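Local coordinates for putative hexose oxidase (Nonomuraea sp. ATCC 39727, PDB 5AWV), which probably oxidises a sugar of teicoplanin-type glycopeptide antibiotics, using FAD that is bound covalently to the protein, at residues L27-P32 against T67-D72; I106-L111 against F221-K226; E183-N188 against A193-A198. One frame throughout, in Å; residues are numbered along the deposited sequence.

Interaction 1 (L27-P32 against T67-D72)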
# COMPACT_ATOMS: atom_id res chain seq x y z
N LEU A 27 11.32 15.72 -22.38
CA LEU A 27 11.14 14.68 -23.37
C LEU A 27 9.76 14.07 -23.32
O LEU A 27 9.13 14.03 -22.28
CB LEU A 27 12.17 13.60 -23.19
CG LEU A 27 13.59 14.17 -23.37
CD1 LEU A 27 14.64 13.14 -22.97
CD2 LEU A 27 13.80 14.59 -24.83
N PRO A 28 9.29 13.57 -24.44
CA PRO A 28 7.99 12.98 -24.47
C PRO A 28 7.95 11.70 -23.66
O PRO A 28 8.97 11.04 -23.44
CB PRO A 28 7.74 12.70 -25.96
CG PRO A 28 9.09 12.63 -26.58
CD PRO A 28 9.92 13.60 -25.78
N PRO A 29 6.74 11.30 -23.27
CA PRO A 29 6.57 10.16 -22.38
C PRO A 29 6.88 8.85 -23.05
O PRO A 29 6.72 8.68 -24.26
CB PRO A 29 5.08 10.26 -21.97
CG PRO A 29 4.43 11.03 -23.06
CD PRO A 29 5.46 12.03 -23.52
N ALA A 30 7.27 7.87 -22.28
CA ALA A 30 7.25 6.50 -22.79
C ALA A 30 5.78 6.02 -22.99
O ALA A 30 4.84 6.69 -22.59
CB ALA A 30 7.97 5.63 -21.80
N GLY A 31 5.64 4.89 -23.65
CA GLY A 31 4.36 4.27 -23.98
C GLY A 31 3.61 4.93 -25.13
O GLY A 31 4.07 5.91 -25.66
N PRO A 32 2.43 4.44 -25.47
CA PRO A 32 1.75 3.34 -24.79
C PRO A 32 2.19 2.04 -25.38
O PRO A 32 2.66 2.06 -26.49
CB PRO A 32 0.29 3.60 -25.13
CG PRO A 32 0.35 4.32 -26.47
CD PRO A 32 1.53 5.22 -26.34
N THR A 67 -0.98 10.65 -18.50
CA THR A 67 -2.42 10.77 -18.13
C THR A 67 -3.26 10.58 -19.39
O THR A 67 -4.26 9.83 -19.38
CB THR A 67 -2.69 12.09 -17.45
OG1 THR A 67 -1.94 12.12 -16.26
CG2 THR A 67 -4.15 12.30 -17.15
N GLN A 68 -2.83 11.18 -20.52
CA GLN A 68 -3.59 11.01 -21.78
C GLN A 68 -3.64 9.57 -22.22
O GLN A 68 -4.63 9.08 -22.70
CB GLN A 68 -3.05 11.90 -22.93
CG GLN A 68 -3.83 11.75 -24.26
CD GLN A 68 -5.30 12.20 -24.08
OE1 GLN A 68 -6.26 11.45 -24.42
NE2 GLN A 68 -5.49 13.35 -23.45
N GLN A 69 -2.52 8.89 -22.17
CA GLN A 69 -2.53 7.52 -22.47
C GLN A 69 -3.43 6.69 -21.57
O GLN A 69 -4.05 5.70 -22.03
CB GLN A 69 -1.12 6.94 -22.34
CG GLN A 69 -0.21 7.30 -23.52
CD GLN A 69 1.23 6.84 -23.24
OE1 GLN A 69 1.45 5.72 -22.83
NE2 GLN A 69 2.17 7.69 -23.44
N VAL A 70 -3.48 7.02 -20.27
CA VAL A 70 -4.45 6.32 -19.39
C VAL A 70 -5.87 6.56 -19.90
O VAL A 70 -6.68 5.60 -20.00
CB VAL A 70 -4.34 6.80 -17.90
CG1 VAL A 70 -5.40 6.17 -17.01
CG2 VAL A 70 -2.97 6.49 -17.34
N ALA A 71 -6.21 7.82 -20.10
CA ALA A 71 -7.56 8.16 -20.61
C ALA A 71 -7.91 7.38 -21.87
O ALA A 71 -9.00 6.76 -21.95
CB ALA A 71 -7.69 9.60 -20.84
N ASP A 72 -6.98 7.29 -22.82
CA ASP A 72 -7.22 6.43 -24.04
C ASP A 72 -7.39 4.96 -23.73
O ASP A 72 -8.21 4.23 -24.36
CB ASP A 72 -6.13 6.59 -25.13
CG ASP A 72 -5.87 8.06 -25.53
OD1 ASP A 72 -6.85 8.86 -25.52
OD2 ASP A 72 -4.69 8.42 -25.85
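The irregular chain around Pro-32 comes closest to the first turn of helix 67-80 at Gln-69, with 6.4 Å between their CA atoms. CG of Gln-69 lies anti to the carbonyl carbon (chi1 -76°), with the chain extended beyond it, which carries the amide out to the backbone of residues 30-32. NE2 of Gln-69 gives a nearly straight hydrogen bond to O of Ala-30, 3.0 Å long. That oxygen lies almost in the plane of the amide. The other end of the amide sits against Pro-32. OE1 of Gln-69 lies 3.1 Å from N of Pro-32, which has no hydrogen to share, so the two only pack. The proline ring and the glutamine chain cross at about a right angle. The peptide bond before Pro-32 is cis. Pro-29 adds a looser touch, its CG 4.1 Å from NE2 of Gln-69. OE1 of Gln-69 is also gripped by the backbone N of Gly-65, so both ends of the amide are bonded. The contact lies at the surface, where Ala-30 also packs on Trp-142 of the second subunit. It joins the loop before strand 33-35 to the start of helix 67-80, whose Val-70 packs on strands 223-229 and 179-187.

Interaction 2 (I106-L111 against F221-K226). With FAD (flavin-adenine dinucleotide), chain M.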
# COMPACT_ATOMS: atom_id res chain seq x y z
N ILE A 106 -4.41 -2.23 -16.92
CA ILE A 106 -3.67 -1.03 -17.13
C ILE A 106 -2.53 -0.99 -16.06
O ILE A 106 -2.78 -0.81 -14.87
CB ILE A 106 -4.54 0.22 -17.07
CG1 ILE A 106 -5.63 0.10 -18.17
CG2 ILE A 106 -3.69 1.46 -17.26
CD1 ILE A 106 -6.65 1.23 -18.16
N ASP A 107 -1.30 -1.11 -16.55
CA ASP A 107 -0.13 -1.27 -15.72
C ASP A 107 0.58 0.07 -15.65
O ASP A 107 0.93 0.65 -16.67
CB ASP A 107 0.77 -2.37 -16.27
CG ASP A 107 1.96 -2.67 -15.33
OD1 ASP A 107 2.66 -1.70 -14.93
OD2 ASP A 107 2.13 -3.86 -14.97
N MET A 108 0.77 0.59 -14.44
CA MET A 108 1.31 1.93 -14.21
C MET A 108 2.81 2.04 -14.02
O MET A 108 3.32 3.15 -13.65
CB MET A 108 0.64 2.58 -13.03
CG MET A 108 -0.91 2.53 -13.04
SD MET A 108 -1.76 3.37 -14.40
CE MET A 108 -1.95 4.92 -13.62
N SER A 109 3.51 0.98 -14.32
CA SER A 109 4.97 0.82 -14.12
C SER A 109 5.80 2.00 -14.66
O SER A 109 6.84 2.39 -14.05
CB SER A 109 5.50 -0.41 -14.84
OG SER A 109 5.15 -1.64 -14.30
N LEU A 110 5.39 2.55 -15.81
CA LEU A 110 6.11 3.68 -16.40
C LEU A 110 5.85 5.01 -15.71
O LEU A 110 6.61 5.95 -15.96
CB LEU A 110 5.83 3.76 -17.90
CG LEU A 110 6.23 2.58 -18.79
CD1 LEU A 110 5.77 2.81 -20.20
CD2 LEU A 110 7.72 2.34 -18.83
N LEU A 111 4.81 5.13 -14.85
CA LEU A 111 4.51 6.43 -14.21
C LEU A 111 5.15 6.62 -12.90
O LEU A 111 4.54 6.32 -11.88
CB LEU A 111 2.99 6.58 -14.02
CG LEU A 111 2.17 6.77 -15.31
CD1 LEU A 111 0.65 6.61 -15.12
CD2 LEU A 111 2.44 8.11 -16.00
N PHE A 221 -13.13 4.28 -8.20
CA PHE A 221 -13.62 5.55 -8.75
C PHE A 221 -13.12 5.82 -10.16
O PHE A 221 -13.77 6.57 -10.91
CB PHE A 221 -13.34 6.69 -7.82
CG PHE A 221 -13.85 6.46 -6.43
CD1 PHE A 221 -15.21 6.45 -6.19
CD2 PHE A 221 -13.00 6.15 -5.38
CE1 PHE A 221 -15.69 6.19 -4.94
CE2 PHE A 221 -13.48 5.80 -4.15
CZ PHE A 221 -14.84 5.86 -3.91
N GLY A 222 -12.02 5.19 -10.57
CA GLY A 222 -11.28 5.65 -11.73
C GLY A 222 -9.79 5.39 -11.50
O GLY A 222 -9.43 4.77 -10.49
N VAL A 223 -8.97 5.84 -12.44
CA VAL A 223 -7.53 5.60 -12.39
C VAL A 223 -6.84 6.83 -11.83
O VAL A 223 -6.83 7.87 -12.46
CB VAL A 223 -6.99 5.30 -13.75
CG1 VAL A 223 -5.49 4.91 -13.69
CG2 VAL A 223 -7.83 4.24 -14.39
N VAL A 224 -6.21 6.72 -10.66
CA VAL A 224 -5.41 7.81 -10.17
C VAL A 224 -4.16 7.84 -11.00
O VAL A 224 -3.46 6.84 -11.06
CB VAL A 224 -5.00 7.61 -8.70
CG1 VAL A 224 -4.07 8.77 -8.24
CG2 VAL A 224 -6.22 7.50 -7.85
N THR A 225 -3.84 9.01 -11.58
CA THR A 225 -2.63 9.17 -12.36
C THR A 225 -1.60 10.04 -11.69
O THR A 225 -0.43 9.97 -12.08
CB THR A 225 -2.98 9.79 -13.77
OG1 THR A 225 -3.69 11.01 -13.57
CG2 THR A 225 -3.87 8.86 -14.48
N LYS A 226 -2.00 10.86 -10.71
CA LYS A 226 -1.10 11.64 -9.87
C LYS A 226 -1.70 11.82 -8.45
O LYS A 226 -2.93 12.04 -8.29
CB LYS A 226 -0.84 13.10 -10.40
CG LYS A 226 -0.46 13.17 -11.90
CD LYS A 226 -0.10 14.59 -12.30
CE LYS A 226 0.48 14.80 -13.71
NZ LYS A 226 -0.05 13.83 -14.69
PA FAD M . -2.10 -3.17 -6.63
O1A FAD M . -2.30 -4.66 -6.45
O2A FAD M . -1.38 -2.64 -7.78
O5B FAD M . -3.48 -2.41 -6.49
C5B FAD M . -4.42 -2.64 -5.38
C4B FAD M . -5.79 -2.18 -5.78
O4B FAD M . -5.86 -0.78 -6.07
C3B FAD M . -6.42 -2.87 -7.00
O3B FAD M . -7.86 -2.95 -6.96
C2B FAD M . -5.94 -1.95 -8.07
O2B FAD M . -6.69 -2.11 -9.22
C1B FAD M . -6.06 -0.60 -7.45
N9A FAD M . -5.15 0.35 -8.04
C8A FAD M . -3.82 0.29 -8.20
N7A FAD M . -3.32 1.42 -8.74
C5A FAD M . -4.34 2.26 -8.91
C6A FAD M . -4.51 3.60 -9.50
N6A FAD M . -3.43 4.22 -9.97
N1A FAD M . -5.77 4.13 -9.48
C2A FAD M . -6.84 3.44 -9.01
N3A FAD M . -6.77 2.18 -8.49
C4A FAD M . -5.55 1.57 -8.48
N1 FAD M . -0.33 -1.42 3.93
C2 FAD M . -0.11 -0.51 4.93
O2 FAD M . -0.90 0.44 5.08
N3 FAD M . 0.95 -0.59 5.75
C4 FAD M . 1.94 -1.50 5.56
O4 FAD M . 2.94 -1.53 6.31
C4X FAD M . 1.79 -2.48 4.48
N5 FAD M . 2.74 -3.44 4.21
C5X FAD M . 2.66 -4.29 3.15
C6 FAD M . 3.72 -5.19 2.91
C7 FAD M . 3.49 -6.10 1.84
C7M FAD M . 4.59 -7.16 1.54
C8 FAD M . 2.26 -6.07 0.95
C8M FAD M . 2.19 -6.87 -0.33
C9 FAD M . 1.28 -5.09 1.22
C9A FAD M . 1.42 -4.24 2.28
N10 FAD M . 0.44 -3.26 2.60
C10 FAD M . 0.60 -2.36 3.64
C1' FAD M . -0.84 -3.18 1.82
C2' FAD M . -0.79 -2.17 0.73
O2' FAD M . -1.00 -0.91 1.35
C3' FAD M . -1.96 -2.50 -0.12
O3' FAD M . -1.74 -3.84 -0.56
C4' FAD M . -2.03 -1.53 -1.33
O4' FAD M . -3.38 -1.57 -1.81
C5' FAD M . -1.10 -2.03 -2.41
O5' FAD M . -1.05 -1.09 -3.50
P FAD M . -0.37 -1.53 -4.85
O1P FAD M . -0.34 -0.41 -5.77
O2P FAD M . 0.96 -2.20 -4.65
O3P FAD M . -1.35 -2.73 -5.25
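Met-108 points its thioether at Val-223, and the two side chains meet obliquely. The terminal methyl does the touching: CE of Met-108 lies 3.5 Å from CG1 of Val-223. SD stands a little further back, 4.1 Å from the same CG1. The methionine chain bends at both chi2 and chi3, which brings CE round to the strand. On Val-223, CG1 is the branch anti to the backbone N (chi1 -175°), and this branch meets the methionine. CE of Met-108 also lies 3.5 Å from O of Val-224. The methyl therefore rests against both a side chain and the backbone of the strand. CG2 of Thr-225 is at the margin of this contact.

The contact is part of the adenine pocket of the FAD-binding domain, in a fold of the PCMH type. The backbone of Val-224 binds the adenine with two hydrogen bonds. Its N donates to N1A of FAD at 2.9 Å. N6A of FAD donates to O of Val-224 at 2.8 Å, with an N-H...O angle of 174°. The two bonds fix the base against the strand. CE of Met-108 comes to 4.0 Å from N6A of FAD, so it borders the amino group as well as the valine.

The backbone of 106-111 has its own fixings. OD1 of Asp-107 accepts hydrogen bonds from N and OG of Ser-109, and the first of these bonds makes an Asx turn. A type I turn follows from Met-108 to Leu-111. OD2 of Asp-107 forms a salt bridge with Arg-48. Val-86 and Ser-88 also pack on the methionine side chain. Val-223 is also covered by Val-70 and Val-74 of helix 67-80.

Interaction 3 (E183-N188 against A193-A198)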
# COMPACT_ATOMS: atom_id res chain seq x y z
N GLU A 183 -5.29 13.51 -9.26
CA GLU A 183 -5.69 13.54 -10.66
C GLU A 183 -6.18 12.17 -11.01
O GLU A 183 -5.52 11.18 -10.80
CB GLU A 183 -4.52 13.90 -11.60
CG GLU A 183 -4.95 14.06 -13.05
CD GLU A 183 -3.75 14.37 -14.01
OE1 GLU A 183 -2.88 13.53 -14.33
OE2 GLU A 183 -3.71 15.47 -14.47
N VAL A 184 -7.43 12.09 -11.47
CA VAL A 184 -8.09 10.82 -11.70
C VAL A 184 -8.72 10.84 -13.09
O VAL A 184 -9.34 11.87 -13.49
CB VAL A 184 -9.24 10.63 -10.71
CG1 VAL A 184 -9.72 9.18 -10.73
CG2 VAL A 184 -8.78 11.02 -9.30
N VAL A 185 -8.62 9.71 -13.78
CA VAL A 185 -9.30 9.48 -15.03
C VAL A 185 -10.59 8.69 -14.69
O VAL A 185 -10.54 7.59 -14.17
CB VAL A 185 -8.44 8.75 -16.03
CG1 VAL A 185 -9.21 8.30 -17.25
CG2 VAL A 185 -7.24 9.60 -16.43
N VAL A 186 -11.72 9.34 -14.91
CA VAL A 186 -13.04 8.78 -14.66
C VAL A 186 -13.83 8.60 -15.96
O VAL A 186 -13.49 9.22 -16.96
CB VAL A 186 -13.86 9.72 -13.72
CG1 VAL A 186 -13.16 9.84 -12.37
CG2 VAL A 186 -14.10 11.11 -14.35
N VAL A 187 -14.91 7.82 -15.90
CA VAL A 187 -15.73 7.51 -17.06
C VAL A 187 -17.12 8.03 -16.80
O VAL A 187 -17.75 7.61 -15.81
CB VAL A 187 -15.83 6.02 -17.29
CG1 VAL A 187 -16.81 5.69 -18.37
CG2 VAL A 187 -14.46 5.45 -17.68
N ASN A 188 -17.64 8.90 -17.69
CA ASN A 188 -19.00 9.48 -17.44
C ASN A 188 -20.12 8.56 -17.92
O ASN A 188 -19.87 7.49 -18.43
CB ASN A 188 -19.13 10.92 -18.05
CG ASN A 188 -19.04 10.94 -19.56
OD1 ASN A 188 -19.12 9.95 -20.24
ND2 ASN A 188 -18.79 12.07 -20.05
N ALA A 193 -13.95 8.97 -21.19
CA ALA A 193 -12.96 9.20 -20.17
C ALA A 193 -12.66 10.66 -20.02
O ALA A 193 -12.49 11.35 -21.01
CB ALA A 193 -11.73 8.37 -20.53
N ARG A 194 -12.66 11.19 -18.79
CA ARG A 194 -12.35 12.52 -18.47
C ARG A 194 -11.28 12.58 -17.37
O ARG A 194 -11.26 11.67 -16.51
CB ARG A 194 -13.61 13.23 -17.91
CG ARG A 194 -14.36 14.05 -18.95
CD ARG A 194 -15.48 13.29 -19.61
NE ARG A 194 -16.11 14.07 -20.69
CZ ARG A 194 -15.60 14.27 -21.91
NH1 ARG A 194 -14.40 13.79 -22.29
NH2 ARG A 194 -16.29 14.99 -22.77
N VAL A 195 -10.55 13.68 -17.28
CA VAL A 195 -9.54 13.88 -16.28
C VAL A 195 -10.01 14.94 -15.33
O VAL A 195 -10.44 16.02 -15.75
CB VAL A 195 -8.24 14.33 -16.94
CG1 VAL A 195 -7.15 14.61 -15.88
CG2 VAL A 195 -7.81 13.30 -17.94
N ILE A 196 -9.89 14.67 -14.02
CA ILE A 196 -10.26 15.59 -13.00
C ILE A 196 -9.11 15.77 -12.01
O ILE A 196 -8.58 14.78 -11.50
CB ILE A 196 -11.52 15.07 -12.26
CG1 ILE A 196 -12.69 15.02 -13.23
CG2 ILE A 196 -11.80 15.94 -11.05
CD1 ILE A 196 -14.01 14.69 -12.61
N VAL A 197 -8.76 17.01 -11.72
CA VAL A 197 -7.89 17.30 -10.61
C VAL A 197 -8.76 17.80 -9.45
O VAL A 197 -9.44 18.82 -9.57
CB VAL A 197 -6.81 18.30 -10.99
CG1 VAL A 197 -6.00 18.69 -9.77
CG2 VAL A 197 -5.88 17.73 -12.03
N ALA A 198 -8.75 17.08 -8.33
CA ALA A 198 -9.56 17.38 -7.12
C ALA A 198 -8.69 17.62 -5.93
O ALA A 198 -7.72 16.86 -5.70
CB ALA A 198 -10.55 16.18 -6.89
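Four backbone hydrogen bonds join Val-184 to Ile-196 and Val-186 to Arg-194. N of Val-184 bonds to O of Ile-196 at 2.9 Å, and the return bond from N of Ile-196 to O of Val-184 matches it. The Val-186 and Arg-194 pair is bonded both ways too, with N of Arg-194 at 2.8 Å from O of Val-186. Beside these bonds, CA-H...O contacts add to the link. One runs from CA of Val-185 to O of Arg-194, 3.3 Å apart.

OE1 of Glu-183 is bonded outside the hairpin, while OE2 lies against Val-195 and Val-197. OE1 is hydrogen-bonded to OG1 of Thr-67 and OG1 of Thr-225 and forms a salt bridge with Lys-226. These partners would probably stabilise its negative charge. The carbon chain of Glu-183 also meets the hairpin partner. CG lies anti to the backbone N (chi1 -174°) and sits 3.6 Å from CG1 of Val-195, with Val-197 CG2 next to it.

Further along the same face, CG2 of Val-185 touches CG2 of Val-195 at 4.0 Å, and CG1 of Val-185 touches CB of Ala-193. Val-185 and Val-187 of this face pack on helix 67-80. On the other face, CG2 of Val-186 meets CD1 of Ile-196 at 4.0 Å, the two side chains crossing at about a right angle. Ile-196 and Val-184 also pack on Leu-209 of helix 207-212. At the turn end, ND2 of Asn-188 lies 3.4 Å from NE of Arg-194. Both are donors, so this is packing, with the two planes 71° apart. OD1 of Asn-188 accepts from N of Lys-192. The arrangement is an antiparallel beta hairpin, at the edge of the five-stranded antiparallel sheet of the FAD-binding domain.

In the fold
From the N terminus, interaction 1 comes first. It closes a loop of 34 residues between the segment before strand 33-35 and helix 67-80. Interaction 2 follows in series and closes a much longer loop, from the end of strand 104-107 to strand 223-229. Interaction 3 is the short hairpin 179-187/193-199, which falls wholly within that loop. None of the three cross. Strands 223-229 and 179-187 are neighbours in one antiparallel sheet, so interactions 2 and 3 share it. Helix 67-80 packs against both strands. Thr-67, Glu-183, Thr-225 and Lys-226 meet in a polar cluster where the segments of all three interactions come together.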